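Local structure of uncharacterized protein (Bordetella bronchiseptica, 4XG0) at residues A[86-91]-A[116-121]; A[79-84]-A[108-113]; A[341-346]-A[364-369]. The protein probably phosphorylates acid sugars in a catabolic pathway, as a DUF1537-family kinase with a sugar-binding N-terminal and a nucleotide-binding C-terminal domain. All coordinates share one frame; numbering follows the deposited sequence.

Contact 1 (A[86-91]-A[116-121]); sequences ADAAAV and RGAFKA
Ala118 and Ala121 meet Ala88 and Ala89 through their methyl groups where the first turns of two helices pack together. The segment 116-121 comes in as a loop. Arg116 turns its guanidinium from the helix pair and forms salt bridges with Asp112 and Asp169. Gly117 then takes phi 134° and psi -179°, a conformation in which a CB would press on the carbonyl O of Arg116. Ala118, at the N-cap of helix 119-130, is the centre of an inverse gamma turn whose closing bond, Phe119 N to Gly117 O, is weak. Its methyl points at the neighbouring helix, and its CB lies 3.8 Å from Ala88 CB. Phe119 points to the far side and packs on helix 179-183. One turn into the helix, Ala121 again faces across and has the most surface buried in this contact. Its CB is 4.5 Å from Ala89 CB, and Ala89 CB also lies 4.1 Å from Ala121 O. At this point the CA atoms of Ala89 and Ala121 are just 5.6 Å apart. Helix 85-101 leads into strand 106-110 and helix 119-130 follows it, so these are successive helices of the alternating beta-alpha fold, packed beside the parallel sheet of the sugar-binding domain.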
# COMPACT_ATOMS: atom_id res chain seq x y z
N ALA A 86 -24.79 -12.17 -20.06
CA ALA A 86 -24.05 -12.03 -21.30
C ALA A 86 -23.83 -10.56 -21.66
O ALA A 86 -22.86 -10.22 -22.32
CB ALA A 86 -24.76 -12.76 -22.44
N ASP A 87 -24.75 -9.69 -21.25
CA ASP A 87 -24.61 -8.27 -21.55
C ASP A 87 -23.57 -7.67 -20.61
O ASP A 87 -22.77 -6.83 -21.03
CB ASP A 87 -25.93 -7.54 -21.36
CG ASP A 87 -26.99 -8.03 -22.31
OD1 ASP A 87 -26.62 -8.38 -23.44
OD2 ASP A 87 -28.16 -8.09 -21.90
N ALA A 88 -23.61 -8.09 -19.36
CA ALA A 88 -22.66 -7.63 -18.35
C ALA A 88 -21.25 -8.07 -18.74
O ALA A 88 -20.31 -7.28 -18.69
CB ALA A 88 -23.04 -8.23 -16.99
N ALA A 89 -21.11 -9.34 -19.11
CA ALA A 89 -19.84 -9.89 -19.55
C ALA A 89 -19.32 -9.08 -20.72
O ALA A 89 -18.13 -8.75 -20.78
CB ALA A 89 -19.99 -11.34 -19.94
N ALA A 90 -20.22 -8.76 -21.65
CA ALA A 90 -19.83 -8.02 -22.84
C ALA A 90 -19.13 -6.70 -22.52
O ALA A 90 -18.04 -6.41 -23.02
CB ALA A 90 -21.05 -7.76 -23.72
N VAL A 91 -19.79 -5.87 -21.71
CA VAL A 91 -19.23 -4.56 -21.39
C VAL A 91 -17.89 -4.71 -20.65
O VAL A 91 -16.94 -3.98 -20.93
CB VAL A 91 -20.23 -3.70 -20.59
CG1 VAL A 91 -20.67 -4.41 -19.31
CG2 VAL A 91 -19.62 -2.33 -20.25
N ARG A 116 -23.85 -8.74 -5.28
CA ARG A 116 -24.94 -8.46 -6.20
C ARG A 116 -24.34 -8.18 -7.56
O ARG A 116 -23.36 -7.43 -7.67
CB ARG A 116 -25.81 -7.29 -5.73
CG ARG A 116 -26.60 -7.58 -4.47
CD ARG A 116 -27.21 -6.32 -3.88
NE ARG A 116 -26.18 -5.40 -3.39
CZ ARG A 116 -26.42 -4.16 -2.95
NH1 ARG A 116 -27.65 -3.67 -2.95
NH2 ARG A 116 -25.42 -3.40 -2.51
N GLY A 117 -24.91 -8.81 -8.57
CA GLY A 117 -24.47 -8.65 -9.94
C GLY A 117 -24.33 -9.98 -10.67
O GLY A 117 -24.61 -11.03 -10.10
N ALA A 118 -23.91 -9.91 -11.93
CA ALA A 118 -23.55 -11.08 -12.72
C ALA A 118 -22.14 -11.52 -12.34
O ALA A 118 -21.19 -11.43 -13.13
CB ALA A 118 -23.63 -10.77 -14.21
N PHE A 119 -22.02 -12.01 -11.11
CA PHE A 119 -20.75 -12.10 -10.43
C PHE A 119 -19.74 -12.96 -11.18
O PHE A 119 -18.63 -12.48 -11.51
CB PHE A 119 -20.99 -12.63 -9.02
CG PHE A 119 -19.92 -12.30 -8.05
CD1 PHE A 119 -19.82 -11.04 -7.50
CD2 PHE A 119 -19.02 -13.27 -7.62
CE1 PHE A 119 -18.82 -10.76 -6.57
CE2 PHE A 119 -18.04 -12.99 -6.71
CZ PHE A 119 -17.95 -11.76 -6.19
N LYS A 120 -20.12 -14.21 -11.48
CA LYS A 120 -19.21 -15.12 -12.14
C LYS A 120 -18.99 -14.69 -13.57
O LYS A 120 -17.88 -14.79 -14.06
CB LYS A 120 -19.77 -16.57 -12.14
CG LYS A 120 -18.83 -17.56 -12.81
CD LYS A 120 -19.52 -18.99 -12.90
CE LYS A 120 -18.81 -19.92 -13.87
NZ LYS A 120 -17.39 -20.16 -13.48
N ALA A 121 -20.03 -14.20 -14.22
CA ALA A 121 -19.93 -13.90 -15.65
C ALA A 121 -18.87 -12.81 -15.87
O ALA A 121 -18.04 -12.92 -16.76
CB ALA A 121 -21.30 -13.46 -16.21

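Contact 2 (A[79-84]-A[108-113]); sequences HSRPLA and YKKVDS. With CIT (citric acid), chain B.
Arg81 and Asp112 mark the closest approach of the two backbones, yet their CA atoms remain 8.7 Å apart and no hydrogen bond joins the segments directly. On one side a type I turn from Ser80 to Leu83 carries Arg81 at its second position; on the other, strand 108-110 runs out into the loop of Val111, Asp112 and Ser113. Side chains and a citrate, probably taken from the crystallisation liquor, bridge the gap.

The arginine chain bends at chi3 (-73°), and CB of Asp112 lies over one face of its guanidinium, toward the rim. Carboxylate and guanidinium planes are 41° apart, and the salt bridge from Arg81 NH2 to Asp112 OD1 is long at 3.7 Å; that oxygen is well out of the guanidinium plane, leaving only charge attraction. The terminal nitrogens turn to the ligand: Arg81 NH1 gives a nearly straight bond (167°) of 2.6 Å to citrate O5, and NH2 only a weak one to O7. Lys110 NZ reaches the other oxygen of the O5 carboxylate, O6, at 2.7 Å, and also bonds Val111 O at 3.0 Å from above the carbonyl plane. The two cations thus share one anionic group. Citrate O7 donates to Asp112 OD1 over 2.8 Å. A second carboxylate is held by Ser113, whose N meets O1 at 3.0 Å and whose OG donates to O2 at 2.5 Å. Holding two of the three carboxylates and the hydroxyl in this way is consistent with an acid-sugar site.

Second-shell partners fix the grip: Asp33 takes Arg81 NE, while Thr114 and Arg116 hold Asp112 OD2. The site lies at the end of strand 106-110, between strands 28-32 and 234-238 of the parallel sheet, with Lys110 packed on Thr41 of helix 35-47.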
# COMPACT_ATOMS: atom_id res chain seq x y z
N HIS A 79 -21.55 0.22 -15.39
CA HIS A 79 -23.01 0.23 -15.10
C HIS A 79 -23.67 -1.11 -15.36
O HIS A 79 -24.75 -1.15 -15.97
CB HIS A 79 -23.75 1.27 -15.94
CG HIS A 79 -22.91 2.43 -16.39
ND1 HIS A 79 -22.97 3.67 -15.78
CD2 HIS A 79 -22.03 2.55 -17.41
CE1 HIS A 79 -22.15 4.49 -16.40
NE2 HIS A 79 -21.57 3.84 -17.39
N SER A 80 -23.07 -2.19 -14.88
CA SER A 80 -23.50 -3.53 -15.28
C SER A 80 -24.16 -4.37 -14.18
O SER A 80 -24.58 -5.51 -14.46
CB SER A 80 -22.29 -4.29 -15.81
OG SER A 80 -21.29 -4.37 -14.81
N ARG A 81 -24.31 -3.83 -12.97
CA ARG A 81 -24.82 -4.62 -11.84
C ARG A 81 -26.25 -5.19 -12.07
O ARG A 81 -26.52 -6.35 -11.74
CB ARG A 81 -24.78 -3.80 -10.56
CG ARG A 81 -25.06 -4.61 -9.30
CD ARG A 81 -24.86 -3.77 -8.06
NE ARG A 81 -23.45 -3.51 -7.80
CZ ARG A 81 -22.98 -2.93 -6.70
NH1 ARG A 81 -21.68 -2.74 -6.56
NH2 ARG A 81 -23.80 -2.53 -5.73
N PRO A 82 -27.16 -4.37 -12.64
CA PRO A 82 -28.50 -4.91 -12.90
C PRO A 82 -28.68 -5.56 -14.28
O PRO A 82 -29.82 -5.88 -14.64
CB PRO A 82 -29.39 -3.67 -12.81
CG PRO A 82 -28.51 -2.56 -13.31
CD PRO A 82 -27.09 -2.92 -12.89
N LEU A 83 -27.60 -5.75 -15.03
CA LEU A 83 -27.72 -6.33 -16.37
C LEU A 83 -27.75 -7.85 -16.34
O LEU A 83 -27.38 -8.46 -15.35
CB LEU A 83 -26.56 -5.91 -17.26
CG LEU A 83 -26.51 -4.42 -17.63
CD1 LEU A 83 -25.42 -4.15 -18.66
CD2 LEU A 83 -27.87 -3.93 -18.14
N ALA A 84 -28.16 -8.46 -17.45
CA ALA A 84 -28.12 -9.90 -17.59
C ALA A 84 -26.69 -10.34 -17.91
O ALA A 84 -25.91 -9.57 -18.47
CB ALA A 84 -29.07 -10.36 -18.68
N TYR A 108 -7.62 -4.02 -11.14
CA TYR A 108 -8.44 -4.27 -9.96
C TYR A 108 -9.90 -4.26 -10.40
O TYR A 108 -10.37 -3.29 -11.00
CB TYR A 108 -8.16 -3.19 -8.91
CG TYR A 108 -9.09 -3.00 -7.71
CD1 TYR A 108 -9.88 -4.00 -7.18
CD2 TYR A 108 -9.13 -1.75 -7.10
CE1 TYR A 108 -10.70 -3.75 -6.04
CE2 TYR A 108 -9.93 -1.50 -6.02
CZ TYR A 108 -10.71 -2.51 -5.49
OH TYR A 108 -11.48 -2.19 -4.39
N LYS A 109 -10.61 -5.35 -10.15
CA LYS A 109 -12.03 -5.38 -10.43
C LYS A 109 -12.83 -5.14 -9.15
O LYS A 109 -12.73 -5.90 -8.19
CB LYS A 109 -12.47 -6.73 -11.04
CG LYS A 109 -13.87 -6.70 -11.52
CD LYS A 109 -14.32 -8.02 -12.16
CE LYS A 109 -15.64 -7.89 -12.95
NZ LYS A 109 -16.85 -7.70 -12.09
N LYS A 110 -13.60 -4.05 -9.14
CA LYS A 110 -14.34 -3.59 -7.98
C LYS A 110 -15.80 -4.04 -8.09
O LYS A 110 -16.51 -3.68 -9.04
CB LYS A 110 -14.26 -2.06 -7.83
CG LYS A 110 -15.38 -1.40 -7.00
CD LYS A 110 -15.30 -1.79 -5.50
CE LYS A 110 -16.34 -1.05 -4.68
NZ LYS A 110 -17.71 -1.48 -4.98
N VAL A 111 -16.19 -4.87 -7.11
CA VAL A 111 -17.52 -5.45 -7.04
C VAL A 111 -18.22 -5.08 -5.72
O VAL A 111 -17.63 -4.45 -4.84
CB VAL A 111 -17.44 -6.99 -7.19
CG1 VAL A 111 -16.89 -7.37 -8.56
CG2 VAL A 111 -16.57 -7.56 -6.11
N ASP A 112 -19.52 -5.39 -5.65
CA ASP A 112 -20.30 -5.28 -4.42
C ASP A 112 -19.68 -6.23 -3.39
O ASP A 112 -19.39 -7.40 -3.70
CB ASP A 112 -21.76 -5.68 -4.72
CG ASP A 112 -22.72 -5.51 -3.52
OD1 ASP A 112 -22.67 -4.48 -2.79
OD2 ASP A 112 -23.61 -6.40 -3.37
N SER A 113 -19.54 -5.73 -2.17
CA SER A 113 -19.15 -6.57 -1.05
C SER A 113 -20.14 -7.68 -0.83
O SER A 113 -19.76 -8.73 -0.32
CB SER A 113 -19.00 -5.79 0.26
OG SER A 113 -20.20 -5.19 0.65
C1 CIT B . -20.56 -2.26 -0.78
O1 CIT B . -19.70 -2.79 -1.53
O2 CIT B . -21.04 -2.87 0.21
C2 CIT B . -21.04 -0.85 -1.01
C3 CIT B . -21.66 -0.72 -2.39
O7 CIT B . -22.76 -1.66 -2.59
C4 CIT B . -22.23 0.68 -2.50
C5 CIT B . -22.87 0.84 -3.86
O3 CIT B . -22.22 0.51 -4.87
O4 CIT B . -24.03 1.35 -3.94
C6 CIT B . -20.59 -0.99 -3.43
O5 CIT B . -20.75 -1.94 -4.26
O6 CIT B . -19.53 -0.29 -3.44

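Contact 3 (A[341-346]-A[364-369]); sequences ELAARL and SAVLAA
Ala369, with the most surface buried by this contact, sets its methyl against both Glu341 and Ala344. Its CB is 3.7 Å from Ala344 CB, a direct meeting of two methyl groups, and also 3.7 Å from the backbone CA of Glu341. The small side chain therefore rests on the main chain of the partner helix, and the CA atoms of Glu341 and Ala369 come within 5.1 Å of each other.

Glu341 takes part in two ways. Its CB leaves the helix on the side turned from the partner, but the chain folds back through a chi2 of -119°, between the usual staggered positions, bringing OE2 to 4.3 Å from Ala369 CB. Oxygen and methyl are in loose van der Waals contact there, with no polar bond, and since Glu341 also touches a crystal neighbour, the position of its carboxylate may owe something to the lattice.

Helix 334-349 is the crossover of a beta-alpha-beta unit that runs from strand 317-321 to strand 354-358; helix 360-369 follows that second strand directly. In the nucleotide-binding domain the segments of the two helices lean on each other at a crossing angle of -49°, and their axes approach to 8.1 Å, a spacing suited to alanines at the interface. The glycine-rich start of helix 360-369 might correspond to a nucleotide-binding turn, though this is unconfirmed.

Ala344, directed at the partner helix, also touches Leu370 just beyond it. One residue earlier, Ala343 meets Val366 through the CG2 branch, at 4.3 Å from Ala343 CB, while Val366 CG1 stands anti to the backbone N (chi1 169°). Ala343 packs as well on Leu260 and Val262 of strand 259-263, and on another side of helix 334-349 Leu342 and Leu346 cover Trp298 of helix 295-304.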
# COMPACT_ATOMS: atom_id res chain seq x y z
N GLU A 341 24.65 14.66 9.98
CA GLU A 341 25.63 14.71 8.90
C GLU A 341 25.82 13.33 8.28
O GLU A 341 25.88 13.20 7.05
CB GLU A 341 26.96 15.25 9.40
CG GLU A 341 26.93 16.75 9.64
CD GLU A 341 27.92 17.51 8.75
OE1 GLU A 341 29.13 17.47 9.05
OE2 GLU A 341 27.47 18.15 7.77
N LEU A 342 25.94 12.29 9.12
CA LEU A 342 26.12 10.92 8.59
C LEU A 342 24.88 10.43 7.79
O LEU A 342 25.02 9.84 6.70
CB LEU A 342 26.45 9.96 9.74
CG LEU A 342 27.77 10.28 10.47
CD1 LEU A 342 28.02 9.37 11.65
CD2 LEU A 342 28.96 10.22 9.51
N ALA A 343 23.69 10.68 8.32
CA ALA A 343 22.47 10.32 7.61
C ALA A 343 22.50 10.94 6.22
O ALA A 343 22.16 10.28 5.23
CB ALA A 343 21.24 10.78 8.36
N ALA A 344 22.91 12.20 6.14
CA ALA A 344 22.93 12.90 4.84
C ALA A 344 23.95 12.27 3.92
O ALA A 344 23.69 12.10 2.71
CB ALA A 344 23.23 14.38 5.02
N ARG A 345 25.12 11.95 4.45
CA ARG A 345 26.13 11.30 3.63
C ARG A 345 25.58 10.01 3.02
O ARG A 345 25.82 9.70 1.84
CB ARG A 345 27.40 11.05 4.41
CG ARG A 345 28.31 12.27 4.53
CD ARG A 345 29.44 12.08 5.54
NE ARG A 345 30.22 10.86 5.34
CZ ARG A 345 31.15 10.42 6.19
NH1 ARG A 345 31.42 11.12 7.26
NH2 ARG A 345 31.82 9.30 5.95
N LEU A 346 24.86 9.25 3.82
CA LEU A 346 24.30 7.96 3.38
C LEU A 346 23.22 8.09 2.30
O LEU A 346 23.20 7.35 1.30
CB LEU A 346 23.72 7.24 4.58
CG LEU A 346 23.28 5.82 4.28
CD1 LEU A 346 24.32 5.08 3.53
CD2 LEU A 346 23.04 5.13 5.60
N SER A 364 16.10 18.58 12.72
CA SER A 364 16.80 19.82 12.35
C SER A 364 18.19 19.52 11.81
O SER A 364 18.62 20.09 10.82
CB SER A 364 16.88 20.74 13.56
OG SER A 364 15.59 21.20 13.90
N ALA A 365 18.88 18.59 12.47
CA ALA A 365 20.22 18.20 12.06
C ALA A 365 20.24 17.54 10.70
O ALA A 365 21.15 17.77 9.90
CB ALA A 365 20.83 17.27 13.09
N VAL A 366 19.25 16.69 10.43
CA VAL A 366 19.19 16.00 9.15
C VAL A 366 18.89 16.98 8.00
O VAL A 366 19.57 17.00 6.97
CB VAL A 366 18.14 14.87 9.15
CG1 VAL A 366 17.94 14.37 7.73
CG2 VAL A 366 18.56 13.75 10.05
N LEU A 367 17.93 17.86 8.21
CA LEU A 367 17.63 18.84 7.20
C LEU A 367 18.78 19.80 7.00
O LEU A 367 19.09 20.20 5.86
CB LEU A 367 16.33 19.57 7.51
CG LEU A 367 15.10 18.90 6.85
CD1 LEU A 367 14.77 17.57 7.50
CD2 LEU A 367 13.90 19.83 6.91
N ALA A 368 19.47 20.13 8.08
CA ALA A 368 20.52 21.13 7.96
C ALA A 368 21.65 20.52 7.15
O ALA A 368 22.23 21.18 6.28
CB ALA A 368 21.00 21.57 9.31
N ALA A 369 21.94 19.25 7.42
CA ALA A 369 23.04 18.55 6.75
C ALA A 369 22.78 18.36 5.28
O ALA A 369 23.71 18.35 4.47
CB ALA A 369 23.32 17.24 7.38

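How the contacts relate
From the N terminus, the chain leaves strand 73-77 through the 79-84 turn and enters helix 85-101, so the first halves of contacts 2 and 1 come in quick succession. Their partners follow in the same order after strand 106-110: 108-113 closes contact 2, then 116-121 closes contact 1. The two loops therefore cross. They also touch, through Phe119 on Val111 and the backbone of Arg116 on Arg81, which joins the helix pair to the citrate site. Contact 3 closes a separate loop much later, in the nucleotide-binding domain on the opposite side of the chain's centre; its nearest atoms are about 34 Å from those of contact 2.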